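GCN5-related N-acetyltransferase (Sphaerobacter thermophilus, PDB 3TT2) probably transfers an acyl group, most likely acetyl from acetyl-CoA, to an acceptor substrate. Local coordinates at residues T237-I249 against V271-L285. Residues are numbered along the deposited sequence; the frame is centred on the assembly and turned at random.
Sequences TCLGQETAGKGWI and VFGVYYRRGVREVEL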
ATOM      1  N   THR A 237      17.348  -7.548  -2.277  1.00 55.60           N
ATOM      2  CA  THR A 237      17.148  -6.125  -2.552  1.00 55.75           C
ATOM      3  C   THR A 237      16.349  -5.484  -1.442  1.00 60.70           C
ATOM      4  O   THR A 237      15.506  -6.127  -0.814  1.00 63.87           O
ATOM      5  CB  THR A 237      16.368  -5.867  -3.868  1.00 58.89           C
ATOM      6  OG1 THR A 237      15.042  -6.394  -3.744  1.00 66.01           O
ATOM      7  CG2 THR A 237      17.070  -6.484  -5.094  1.00 57.40           C
ATOM      8  N   CYS A 238      16.658  -4.219  -1.179  1.00 54.66           N
ATOM      9  CA  CYS A 238      15.783  -3.380  -0.414  1.00 48.73           C
ATOM     10  C   CYS A 238      15.687  -2.063  -1.156  1.00 54.09           C
ATOM     11  O   CYS A 238      16.646  -1.294  -1.184  1.00 56.29           O
ATOM     12  CB  CYS A 238      16.399  -3.146   0.954  1.00 48.66           C
ATOM     13  SG  CYS A 238      15.323  -2.423   2.182  1.00 55.34           S
ATOM     14  N   LEU A 239      14.516  -1.755  -1.699  1.00 55.77           N
ATOM     15  CA  LEU A 239      14.410  -0.558  -2.492  1.00 50.47           C
ATOM     16  C   LEU A 239      13.559   0.446  -1.748  1.00 55.11           C
ATOM     17  O   LEU A 239      12.327   0.351  -1.693  1.00 57.26           O
ATOM     18  CB  LEU A 239      13.820  -0.898  -3.850  1.00 56.80           C
ATOM     19  CG  LEU A 239      14.382  -2.177  -4.487  1.00 61.28           C
ATOM     20  CD1 LEU A 239      13.706  -2.506  -5.806  1.00 58.85           C
ATOM     21  CD2 LEU A 239      15.901  -2.088  -4.685  1.00 62.88           C
ATOM     22  N   GLY A 240      14.244   1.456  -1.224  1.00 54.47           N
ATOM     23  CA  GLY A 240      13.603   2.512  -0.477  1.00 48.64           C
ATOM     24  C   GLY A 240      13.351   3.698  -1.375  1.00 57.31           C
ATOM     25  O   GLY A 240      13.911   3.832  -2.474  1.00 64.23           O
ATOM     26  N   GLN A 241      12.470   4.560  -0.903  1.00 54.72           N
ATOM     27  CA  GLN A 241      12.233   5.826  -1.557  1.00 60.54           C
ATOM     28  C   GLN A 241      11.972   6.863  -0.480  1.00 52.65           C
ATOM     29  O   GLN A 241      11.717   6.516   0.669  1.00 54.89           O
ATOM     30  CB  GLN A 241      11.038   5.715  -2.492  1.00 66.02           C
ATOM     31  CG  GLN A 241       9.798   5.317  -1.764  1.00 74.93           C
ATOM     32  CD  GLN A 241       8.608   5.195  -2.666  1.00 81.91           C
ATOM     33  OE1 GLN A 241       8.419   4.176  -3.332  1.00 79.12           O
ATOM     34  NE2 GLN A 241       7.782   6.234  -2.688  1.00 87.96           N
ATOM     35  N   GLU A 242      12.049   8.133  -0.849  1.00 54.94           N
ATOM     36  CA  GLU A 242      11.732   9.223   0.069  1.00 58.04           C
ATOM     37  C   GLU A 242      10.601  10.089  -0.477  1.00 60.30           C
ATOM     38  O   GLU A 242      10.702  10.669  -1.552  1.00 57.06           O
ATOM     39  CB  GLU A 242      12.962  10.084   0.321  1.00 50.67           C
ATOM     40  CG  GLU A 242      12.791  11.017   1.476  1.00 66.54           C
ATOM     41  CD  GLU A 242      13.552  12.320   1.316  1.00 80.44           C
ATOM     42  OE1 GLU A 242      14.807  12.290   1.281  1.00 76.19           O
ATOM     43  OE2 GLU A 242      12.883  13.378   1.243  1.00 91.33           O
ATOM     44  N   THR A 243       9.509  10.184   0.257  1.00 69.92           N
ATOM     45  CA  THR A 243       8.434  11.067  -0.171  1.00 77.11           C
ATOM     46  C   THR A 243       8.052  12.030   0.943  1.00 73.37           C
ATOM     47  O   THR A 243       7.707  11.605   2.044  1.00 79.45           O
ATOM     48  CB  THR A 243       7.193  10.282  -0.616  1.00 86.16           C
ATOM     49  OG1 THR A 243       7.519   9.479  -1.756  1.00 93.42           O
ATOM     50  CG2 THR A 243       6.076  11.233  -0.986  1.00 85.53           C
ATOM     51  N   ALA A 244       8.128  13.322   0.655  1.00 68.65           N
ATOM     52  CA  ALA A 244       7.720  14.340   1.611  1.00 69.51           C
ATOM     53  C   ALA A 244       8.454  14.190   2.936  1.00 72.44           C
ATOM     54  O   ALA A 244       7.844  14.280   4.006  1.00 74.74           O
ATOM     55  CB  ALA A 244       6.213  14.275   1.836  1.00 67.44           C
ATOM     56  N   GLY A 245       9.754  13.932   2.864  1.00 68.99           N
ATOM     57  CA  GLY A 245      10.568  13.796   4.061  1.00 67.78           C
ATOM     58  C   GLY A 245      10.277  12.577   4.920  1.00 68.37           C
ATOM     59  O   GLY A 245      10.689  12.527   6.085  1.00 63.47           O
ATOM     60  N   LYS A 246       9.550  11.608   4.360  1.00 66.65           N
ATOM     61  CA  LYS A 246       9.318  10.325   5.028  1.00 64.39           C
ATOM     62  C   LYS A 246       9.841   9.250   4.121  1.00 62.10           C
ATOM     63  O   LYS A 246       9.821   9.407   2.900  1.00 61.80           O
ATOM     64  CB  LYS A 246       7.837  10.071   5.333  1.00 66.89           C
ATOM     65  CG  LYS A 246       7.248  11.023   6.332  1.00 78.93           C
ATOM     66  CD  LYS A 246       5.874  10.570   6.771  1.00 93.80           C
ATOM     67  CE  LYS A 246       5.932   9.230   7.503  1.00103.07           C
ATOM     68  NZ  LYS A 246       4.732   9.027   8.391  1.00108.99           N
ATOM     69  N   GLY A 247      10.380   8.190   4.708  1.00 64.33           N
ATOM     70  CA  GLY A 247      10.819   7.059   3.908  1.00 63.92           C
ATOM     71  C   GLY A 247       9.743   6.017   3.664  1.00 57.20           C
ATOM     72  O   GLY A 247       8.893   5.771   4.517  1.00 58.91           O
ATOM     73  N   TRP A 248       9.794   5.370   2.512  1.00 52.92           N
ATOM     74  CA  TRP A 248       8.936   4.224   2.294  1.00 51.77           C
ATOM     75  C   TRP A 248       9.755   3.147   1.639  1.00 52.21           C
ATOM     76  O   TRP A 248      10.456   3.393   0.652  1.00 57.84           O
ATOM     77  CB  TRP A 248       7.716   4.555   1.431  1.00 57.37           C
ATOM     78  CG  TRP A 248       6.800   3.346   1.247  1.00 58.99           C
ATOM     79  CD1 TRP A 248       6.762   2.500   0.176  1.00 55.62           C
ATOM     80  CD2 TRP A 248       5.827   2.848   2.183  1.00 56.00           C
ATOM     81  NE1 TRP A 248       5.821   1.518   0.382  1.00 58.88           N
ATOM     82  CE2 TRP A 248       5.238   1.703   1.607  1.00 54.81           C
ATOM     83  CE3 TRP A 248       5.404   3.255   3.455  1.00 55.01           C
ATOM     84  CZ2 TRP A 248       4.235   0.970   2.251  1.00 57.83           C
ATOM     85  CZ3 TRP A 248       4.407   2.525   4.097  1.00 59.52           C
ATOM     86  CH2 TRP A 248       3.833   1.395   3.491  1.00 59.03           C
ATOM     87  N   ILE A 249       9.672   1.951   2.199  1.00 50.10           N
ATOM     88  CA  ILE A 249      10.374   0.819   1.626  1.00 57.63           C
ATOM     89  C   ILE A 249       9.364  -0.092   0.965  1.00 59.80           C
ATOM     90  O   ILE A 249       8.554  -0.738   1.633  1.00 61.48           O
ATOM     91  CB  ILE A 249      11.202   0.056   2.692  1.00 49.31           C
ATOM     92  CG1 ILE A 249      12.203   0.999   3.336  1.00 48.16           C
ATOM     93  CG2 ILE A 249      11.955  -1.097   2.084  1.00 44.49           C
ATOM     94  CD1 ILE A 249      12.907   0.383   4.479  1.00 50.90           C
ATOM     95  N   VAL A 271      19.737   0.105   5.035  1.00 58.46           N
ATOM     96  CA  VAL A 271      18.845   1.130   4.472  1.00 56.02           C
ATOM     97  C   VAL A 271      18.516   2.176   5.525  1.00 56.61           C
ATOM     98  O   VAL A 271      18.500   3.364   5.241  1.00 58.25           O
ATOM     99  CB  VAL A 271      17.528   0.546   3.920  1.00 49.64           C
ATOM    100  CG1 VAL A 271      16.775   1.590   3.183  1.00 39.89           C
ATOM    101  CG2 VAL A 271      17.826  -0.512   2.953  1.00 63.06           C
ATOM    102  N   PHE A 272      18.278   1.723   6.748  1.00 49.01           N
ATOM    103  CA  PHE A 272      18.016   2.626   7.854  1.00 46.79           C
ATOM    104  C   PHE A 272      19.206   3.546   8.124  1.00 53.75           C
ATOM    105  O   PHE A 272      19.047   4.710   8.473  1.00 65.57           O
ATOM    106  CB  PHE A 272      17.621   1.843   9.105  1.00 42.27           C
ATOM    107  CG  PHE A 272      16.295   1.147   8.978  1.00 41.72           C
ATOM    108  CD1 PHE A 272      15.445   1.451   7.941  1.00 37.29           C
ATOM    109  CD2 PHE A 272      15.899   0.186   9.900  1.00 49.10           C
ATOM    110  CE1 PHE A 272      14.223   0.817   7.827  1.00 50.33           C
ATOM    111  CE2 PHE A 272      14.674  -0.451   9.793  1.00 53.10           C
ATOM    112  CZ  PHE A 272      13.839  -0.141   8.757  1.00 53.12           C
ATOM    113  N   GLY A 273      20.405   3.029   7.952  1.00 53.01           N
ATOM    114  CA  GLY A 273      21.567   3.854   8.168  1.00 53.11           C
ATOM    115  C   GLY A 273      21.616   4.967   7.150  1.00 49.74           C
ATOM    116  O   GLY A 273      21.935   6.092   7.489  1.00 55.52           O
ATOM    117  N   VAL A 274      21.290   4.655   5.901  1.00 51.22           N
ATOM    118  CA  VAL A 274      21.289   5.656   4.840  1.00 53.14           C
ATOM    119  C   VAL A 274      20.266   6.762   5.112  1.00 57.09           C
ATOM    120  O   VAL A 274      20.556   7.950   4.934  1.00 62.15           O
ATOM    121  CB  VAL A 274      20.978   5.031   3.484  1.00 48.85           C
ATOM    122  CG1 VAL A 274      20.717   6.108   2.468  1.00 38.90           C
ATOM    123  CG2 VAL A 274      22.115   4.126   3.037  1.00 47.56           C
ATOM    124  N   TYR A 275      19.078   6.357   5.558  1.00 51.60           N
ATOM    125  CA  TYR A 275      18.023   7.300   5.902  1.00 52.04           C
ATOM    126  C   TYR A 275      18.454   8.142   7.077  1.00 54.88           C
ATOM    127  O   TYR A 275      18.209   9.359   7.118  1.00 51.79           O
ATOM    128  CB  TYR A 275      16.742   6.572   6.302  1.00 50.18           C
ATOM    129  CG  TYR A 275      15.855   6.148   5.163  1.00 50.71           C
ATOM    130  CD1 TYR A 275      15.240   7.086   4.347  1.00 58.15           C
ATOM    131  CD2 TYR A 275      15.597   4.811   4.932  1.00 44.48           C
ATOM    132  CE1 TYR A 275      14.413   6.690   3.300  1.00 60.41           C
ATOM    133  CE2 TYR A 275      14.788   4.408   3.901  1.00 51.27           C
ATOM    134  CZ  TYR A 275      14.199   5.344   3.079  1.00 56.88           C
ATOM    135  OH  TYR A 275      13.377   4.920   2.059  1.00 56.53           O
ATOM    136  N   TYR A 276      19.064   7.483   8.054  1.00 50.06           N
ATOM    137  CA  TYR A 276      19.418   8.185   9.266  1.00 49.50           C
ATOM    138  C   TYR A 276      20.453   9.234   8.953  1.00 48.01           C
ATOM    139  O   TYR A 276      20.334  10.371   9.370  1.00 48.61           O
ATOM    140  CB  TYR A 276      19.944   7.257  10.348  1.00 49.18           C
ATOM    141  CG  TYR A 276      20.483   8.034  11.529  1.00 52.83           C
ATOM    142  CD1 TYR A 276      19.614   8.598  12.479  1.00 50.73           C
ATOM    143  CD2 TYR A 276      21.858   8.237  11.693  1.00 45.18           C
ATOM    144  CE1 TYR A 276      20.105   9.334  13.561  1.00 47.30           C
ATOM    145  CE2 TYR A 276      22.355   8.971  12.774  1.00 45.56           C
ATOM    146  CZ  TYR A 276      21.470   9.509  13.694  1.00 47.87           C
ATOM    147  OH  TYR A 276      21.948  10.220  14.748  1.00 49.50           O
ATOM    148  N   ARG A 277      21.472   8.872   8.196  1.00 52.08           N
ATOM    149  CA  ARG A 277      22.540   9.837   8.035  1.00 58.45           C
ATOM    150  C   ARG A 277      22.216  10.853   6.934  1.00 59.09           C
ATOM    151  O   ARG A 277      22.936  11.815   6.709  1.00 67.45           O
ATOM    152  CB  ARG A 277      23.913   9.145   7.971  1.00 54.75           C
ATOM    153  CG  ARG A 277      24.399   8.714   6.635  1.00 60.00           C
ATOM    154  CD  ARG A 277      25.598   7.796   6.864  1.00 68.73           C
ATOM    155  NE  ARG A 277      25.186   6.415   7.118  1.00 78.22           N
ATOM    156  CZ  ARG A 277      25.021   5.498   6.166  1.00 77.36           C
ATOM    157  NH1 ARG A 277      25.250   5.801   4.886  1.00 80.83           N
ATOM    158  NH2 ARG A 277      24.633   4.277   6.495  1.00 72.78           N
ATOM    159  N   ARG A 278      21.082  10.626   6.291  1.00 63.04           N
ATOM    160  CA  ARG A 278      20.416  11.586   5.409  1.00 61.29           C
ATOM    161  C   ARG A 278      19.497  12.578   6.149  1.00 62.75           C
ATOM    162  O   ARG A 278      19.108  13.626   5.612  1.00 67.85           O
ATOM    163  CB  ARG A 278      19.560  10.776   4.458  1.00 58.92           C
ATOM    164  CG  ARG A 278      18.941  11.498   3.353  1.00 55.31           C
ATOM    165  CD  ARG A 278      19.159  10.647   2.143  1.00 64.66           C
ATOM    166  NE  ARG A 278      18.054  10.734   1.204  1.00 65.60           N
ATOM    167  CZ  ARG A 278      18.053  10.140   0.020  1.00 68.19           C
ATOM    168  NH1 ARG A 278      19.105   9.428  -0.378  1.00 64.03           N
ATOM    169  NH2 ARG A 278      17.002  10.264  -0.770  1.00 70.44           N
ATOM    170  N   GLY A 279      19.128  12.223   7.375  1.00 59.31           N
ATOM    171  CA  GLY A 279      18.252  13.044   8.193  1.00 55.84           C
ATOM    172  C   GLY A 279      16.761  12.745   8.089  1.00 57.77           C
ATOM    173  O   GLY A 279      15.922  13.549   8.536  1.00 58.50           O
ATOM    174  N   VAL A 280      16.403  11.603   7.499  1.00 58.09           N
ATOM    175  CA  VAL A 280      14.982  11.238   7.435  1.00 56.00           C
ATOM    176  C   VAL A 280      14.544  10.618   8.753  1.00 57.62           C
ATOM    177  O   VAL A 280      15.122   9.632   9.204  1.00 56.17           O
ATOM    178  CB  VAL A 280      14.666  10.291   6.281  1.00 49.20           C
ATOM    179  CG1 VAL A 280      13.273   9.761   6.418  1.00 47.58           C
ATOM    180  CG2 VAL A 280      14.819  11.012   4.959  1.00 46.46           C
ATOM    181  N   ARG A 281      13.537  11.207   9.384  1.00 54.37           N
ATOM    182  CA  ARG A 281      13.179  10.788  10.724  1.00 50.09           C
ATOM    183  C   ARG A 281      12.361   9.509  10.733  1.00 56.33           C
ATOM    184  O   ARG A 281      12.595   8.628  11.552  1.00 58.03           O
ATOM    185  CB  ARG A 281      12.450  11.904  11.467  1.00 52.81           C
ATOM    186  CG  ARG A 281      12.046  11.516  12.859  1.00 56.24           C
ATOM    187  CD  ARG A 281      12.152  12.678  13.797  1.00 50.11           C
ATOM    188  NE  ARG A 281      11.876  12.285  15.179  1.00 48.49           N
ATOM    189  CZ  ARG A 281      10.669  12.323  15.729  1.00 48.56           C
ATOM    190  NH1 ARG A 281       9.631  12.729  15.006  1.00 49.04           N
ATOM    191  NH2 ARG A 281      10.501  11.968  17.001  1.00 49.44           N
ATOM    192  N   GLU A 282      11.410   9.405   9.815  1.00 53.77           N
ATOM    193  CA  GLU A 282      10.490   8.290   9.846  1.00 56.03           C
ATOM    194  C   GLU A 282      10.518   7.477   8.571  1.00 63.86           C
ATOM    195  O   GLU A 282      10.449   8.020   7.467  1.00 68.03           O
ATOM    196  CB  GLU A 282       9.070   8.763  10.135  1.00 63.01           C
ATOM    197  CG  GLU A 282       8.920   9.359  11.514  1.00 79.91           C
ATOM    198  CD  GLU A 282       7.587  10.066  11.731  1.00 95.50           C
ATOM    199  OE1 GLU A 282       6.720  10.025  10.824  1.00 98.43           O
ATOM    200  OE2 GLU A 282       7.413  10.666  12.823  1.00101.91           O
ATOM    201  N   VAL A 283      10.633   6.164   8.757  1.00 61.09           N
ATOM    202  CA  VAL A 283      10.507   5.177   7.691  1.00 51.87           C
ATOM    203  C   VAL A 283       9.382   4.182   8.006  1.00 52.19           C
ATOM    204  O   VAL A 283       9.164   3.778   9.155  1.00 47.64           O
ATOM    205  CB  VAL A 283      11.814   4.415   7.475  1.00 45.20           C
ATOM    206  CG1 VAL A 283      11.681   3.493   6.272  1.00 36.14           C
ATOM    207  CG2 VAL A 283      12.969   5.401   7.287  1.00 41.01           C
ATOM    208  N   GLU A 284       8.648   3.822   6.970  1.00 49.92           N
ATOM    209  CA  GLU A 284       7.560   2.893   7.103  1.00 53.34           C
ATOM    210  C   GLU A 284       7.660   1.896   5.981  1.00 53.43           C
ATOM    211  O   GLU A 284       8.288   2.154   4.958  1.00 60.80           O
ATOM    212  CB  GLU A 284       6.217   3.615   7.003  1.00 61.56           C
ATOM    213  CG  GLU A 284       5.914   4.519   8.178  1.00 70.72           C
ATOM    214  CD  GLU A 284       4.661   5.339   7.979  1.00 76.74           C
ATOM    215  OE1 GLU A 284       4.244   5.528   6.815  1.00 83.14           O
ATOM    216  OE2 GLU A 284       4.100   5.804   8.991  1.00 76.25           O
ATOM    217  N   LEU A 285       7.032   0.749   6.190  1.00 47.88           N
ATOM    218  CA  LEU A 285       6.803  -0.205   5.132  1.00 43.46           C
ATOM    219  C   LEU A 285       5.603  -1.054   5.494  1.00 52.86           C
ATOM    220  O   LEU A 285       4.995  -0.900   6.555  1.00 54.02           O
ATOM    221  CB  LEU A 285       8.036  -1.074   4.887  1.00 41.53           C
ATOM    222  CG  LEU A 285       8.580  -1.923   6.034  1.00 43.35           C
ATOM    223  CD1 LEU A 285       7.811  -3.221   6.188  1.00 50.01           C
ATOM    224  CD2 LEU A 285      10.039  -2.216   5.807  1.00 44.80           C
TER
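Tyr275 reaches from helix 263-278 onto the hairpin 233-243/246-254, and its OH donates to Gln241 O at 2.7 Å. The hydroxyl sits 45° out of that carbonyl plane, while Trp248 N bonds the same oxygen from the opposite face, so two donors grip one strand carbonyl. Tyr275 CE1 lies 3.7 Å from Gly247 CA, and Val283 CG2 rests over one face of the tyrosine ring. On the same helix-facing side, Ile249 CD1 touches Phe272 CE1 (3.6 Å) and Val283 CG1; CG1 of Ile249 stands anti to the carbonyl carbon (chi1 -58°), which, with the extended second torsion, sets CD1 against the Phe272 ring. Strands 246-254 and 282-290 pair in parallel: Gly247 N gives a nearly straight bond (172°) to Glu282 O at 2.8 Å, Glu284 N returns one to Gly247 O, and Ile249 N follows to Glu284 O. On the sheet face away from the helix, the Trp248 six-membered ring receives Leu285 CA over its face, 3.8 Å from the centroid. There too Lys246 NZ forms salt bridges to Glu282 OE1 and Glu284 OE2, both 3.3 Å with weak hydrogen bonds; Lys307 also holds Glu284. At the helix end, closed by a Schellman motif at Gly279, Arg278 meets Glu242 through a long salt bridge but is anchored by Asp219 and Glu221. This GNAT-fold beta-alpha-beta crossover and its hairpin partner thus enclose a largely apolar interface, while across the sheet Lys246 would probably offset the repulsion of two carboxylates.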